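PDB 6RBN: Afp1, which probably builds the inner tube of the anti-feeding prophage, a contractile injection system, by stacking with many copies of itself inside the sheath. Local coordinates for residues N75-Y78 with E79-N82. Numbering follows the deposited sequence.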
ATOM      1  N   ASN A  75      22.961  16.427  45.671  1.00 74.48           N
ATOM      2  CA  ASN A  75      22.624  17.458  44.696  1.00 74.48           C
ATOM      3  C   ASN A  75      23.594  18.617  44.846  1.00 74.48           C
ATOM      4  O   ASN A  75      23.402  19.472  45.706  1.00 74.48           O
ATOM      5  CB  ASN A  75      21.174  17.904  44.890  1.00 74.48           C
ATOM      6  CG  ASN A  75      20.555  18.494  43.637  1.00 74.48           C
ATOM      7  OD1 ASN A  75      19.341  18.653  43.565  1.00 74.48           O
ATOM      8  ND2 ASN A  75      21.378  18.806  42.644  1.00 74.48           N
ATOM      9  N   ALA A  76      24.607  18.658  43.979  1.00 73.27           N
ATOM     10  CA  ALA A  76      25.670  19.648  44.107  1.00 73.27           C
ATOM     11  C   ALA A  76      25.205  21.051  43.757  1.00 73.27           C
ATOM     12  O   ALA A  76      25.763  22.027  44.269  1.00 73.27           O
ATOM     13  CB  ALA A  76      26.855  19.256  43.230  1.00 73.27           C
ATOM     14  N   MET A  77      24.198  21.180  42.901  1.00 73.68           N
ATOM     15  CA  MET A  77      23.601  22.473  42.618  1.00 73.68           C
ATOM     16  C   MET A  77      22.671  22.941  43.724  1.00 73.68           C
ATOM     17  O   MET A  77      22.301  24.118  43.742  1.00 73.68           O
ATOM     18  CB  MET A  77      22.825  22.434  41.296  1.00 73.68           C
ATOM     19  CG  MET A  77      23.671  22.166  40.062  1.00 73.68           C
ATOM     20  SD  MET A  77      24.958  23.387  39.760  1.00 73.68           S
ATOM     21  CE  MET A  77      26.425  22.471  40.232  1.00 73.68           C
ATOM     22  N   TYR A  78      22.279  22.052  44.633  1.00 71.60           N
ATOM     23  CA  TYR A  78      21.431  22.460  45.745  1.00 71.60           C
ATOM     24  C   TYR A  78      22.239  23.025  46.903  1.00 71.60           C
ATOM     25  O   TYR A  78      21.831  24.022  47.501  1.00 71.60           O
ATOM     26  CB  TYR A  78      20.580  21.291  46.222  1.00 71.60           C
ATOM     27  CG  TYR A  78      19.755  21.609  47.441  1.00 71.60           C
ATOM     28  CD1 TYR A  78      18.665  22.454  47.360  1.00 71.60           C
ATOM     29  CD2 TYR A  78      20.064  21.049  48.671  1.00 71.60           C
ATOM     30  CE1 TYR A  78      17.908  22.746  48.471  1.00 71.60           C
ATOM     31  CE2 TYR A  78      19.314  21.333  49.786  1.00 71.60           C
ATOM     32  CZ  TYR A  78      18.239  22.180  49.678  1.00 71.60           C
ATOM     33  OH  TYR A  78      17.491  22.462  50.791  1.00 71.60           O
ATOM     34  N   GLU A  79      23.386  22.424  47.241  1.00 74.86           N
ATOM     35  CA  GLU A  79      24.159  22.968  48.354  1.00 74.86           C
ATOM     36  C   GLU A  79      24.873  24.265  48.009  1.00 74.86           C
ATOM     37  O   GLU A  79      25.435  24.894  48.909  1.00 74.86           O
ATOM     38  CB  GLU A  79      25.196  21.980  48.891  1.00 74.86           C
ATOM     39  CG  GLU A  79      24.616  20.777  49.601  1.00 74.86           C
ATOM     40  CD  GLU A  79      24.667  19.530  48.765  1.00 74.86           C
ATOM     41  OE1 GLU A  79      25.378  19.547  47.739  1.00 74.86           O
ATOM     42  OE2 GLU A  79      24.000  18.541  49.126  1.00 74.86           O
ATOM     43  N   TRP A  80      24.871  24.675  46.745  1.00 69.56           N
ATOM     44  CA  TRP A  80      25.433  25.955  46.350  1.00 69.56           C
ATOM     45  C   TRP A  80      24.388  27.059  46.312  1.00 69.56           C
ATOM     46  O   TRP A  80      24.743  28.235  46.440  1.00 69.56           O
ATOM     47  CB  TRP A  80      26.138  25.790  45.001  1.00 69.56           C
ATOM     48  CG  TRP A  80      26.794  27.004  44.450  1.00 69.56           C
ATOM     49  CD1 TRP A  80      27.572  27.893  45.122  1.00 69.56           C
ATOM     50  CD2 TRP A  80      26.856  27.382  43.074  1.00 69.56           C
ATOM     51  NE1 TRP A  80      28.047  28.851  44.265  1.00 69.56           N
ATOM     52  CE2 TRP A  80      27.630  28.550  42.996  1.00 69.56           C
ATOM     53  CE3 TRP A  80      26.305  26.858  41.903  1.00 69.56           C
ATOM     54  CZ2 TRP A  80      27.868  29.204  41.794  1.00 69.56           C
ATOM     55  CZ3 TRP A  80      26.543  27.509  40.715  1.00 69.56           C
ATOM     56  CH2 TRP A  80      27.315  28.670  40.668  1.00 69.56           C
ATOM     57  N   ILE A  81      23.109  26.710  46.183  1.00 67.95           N
ATOM     58  CA  ILE A  81      22.033  27.688  46.294  1.00 67.95           C
ATOM     59  C   ILE A  81      21.408  27.686  47.689  1.00 67.95           C
ATOM     60  O   ILE A  81      20.690  28.634  48.040  1.00 67.95           O
ATOM     61  CB  ILE A  81      20.965  27.442  45.200  1.00 67.95           C
ATOM     62  CG1 ILE A  81      20.140  28.701  44.924  1.00 67.95           C
ATOM     63  CG2 ILE A  81      20.056  26.291  45.578  1.00 67.95           C
ATOM     64  CD1 ILE A  81      19.303  28.622  43.701  1.00 67.95           C
ATOM     65  N   ASN A  82      21.680  26.673  48.509  1.00 70.66           N
ATOM     66  CA  ASN A  82      21.170  26.680  49.872  1.00 70.66           C
ATOM     67  C   ASN A  82      22.057  27.478  50.814  1.00 70.66           C
ATOM     68  O   ASN A  82      21.591  27.891  51.880  1.00 70.66           O
ATOM     69  CB  ASN A  82      21.036  25.253  50.403  1.00 70.66           C
ATOM     70  CG  ASN A  82      19.961  25.111  51.468  1.00 70.66           C
ATOM     71  OD1 ASN A  82      19.619  23.998  51.858  1.00 70.66           O
ATOM     72  ND2 ASN A  82      19.393  26.224  51.909  1.00 70.66           N
TER
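One face of the Tyr78 ring carries CB of Asn82, which sits about 4.2 Å above the ring plane and is displaced from the ring centre. The two side chains run alongside each other in the same direction, each with CG anti to its own backbone nitrogen (chi1 176° for Tyr78, -153° for Asn82), and the amide plane is turned 53° from the ring. Asn82 OD1 lies 2.8 Å from Tyr78 OH. CG2 of Ile81 approaches the same ring obliquely, 4.5 Å from Tyr78 CD1. The Trp80 indole is met at its edge, near the ring plane, by the sulfur of Met77, with SD 4.3 Å from CE3.

Backbone bonds tie the turn together. Tyr78 O accepts from Asn82 N at 2.8 Å, and more weakly from Ile81 N; Asn75 O receives Tyr78 N at 3.0 Å and, weakly, Glu79 N at 3.3 Å. The Glu79 chain, kinked at its second torsion, folds its carboxylate back toward the start of the turn, where OE1 forms a salt bridge with Lys74.

The result is a short, weakly bonded helical turn, 78-81, between strands 63-69 and 92-99 of the gp19-like tube protein. On a neighbouring subunit, the backbone N of Ile146 gives a weak hydrogen bond to the Tyr78 hydroxyl, while Thr145 packs on Tyr78 and Phe40 on Ile81. Within its own chain the turn settles its buried side chains on the beta-sheet, where the indole NE1 bonds to Glu90 O, Lys92 makes a cation-pi contact with the ring, Trp80 and Ile81 rest against Pro117 of strand 109-121, and Met77 and Trp80 lie against Ile137 and Leu139 of strand 134-140.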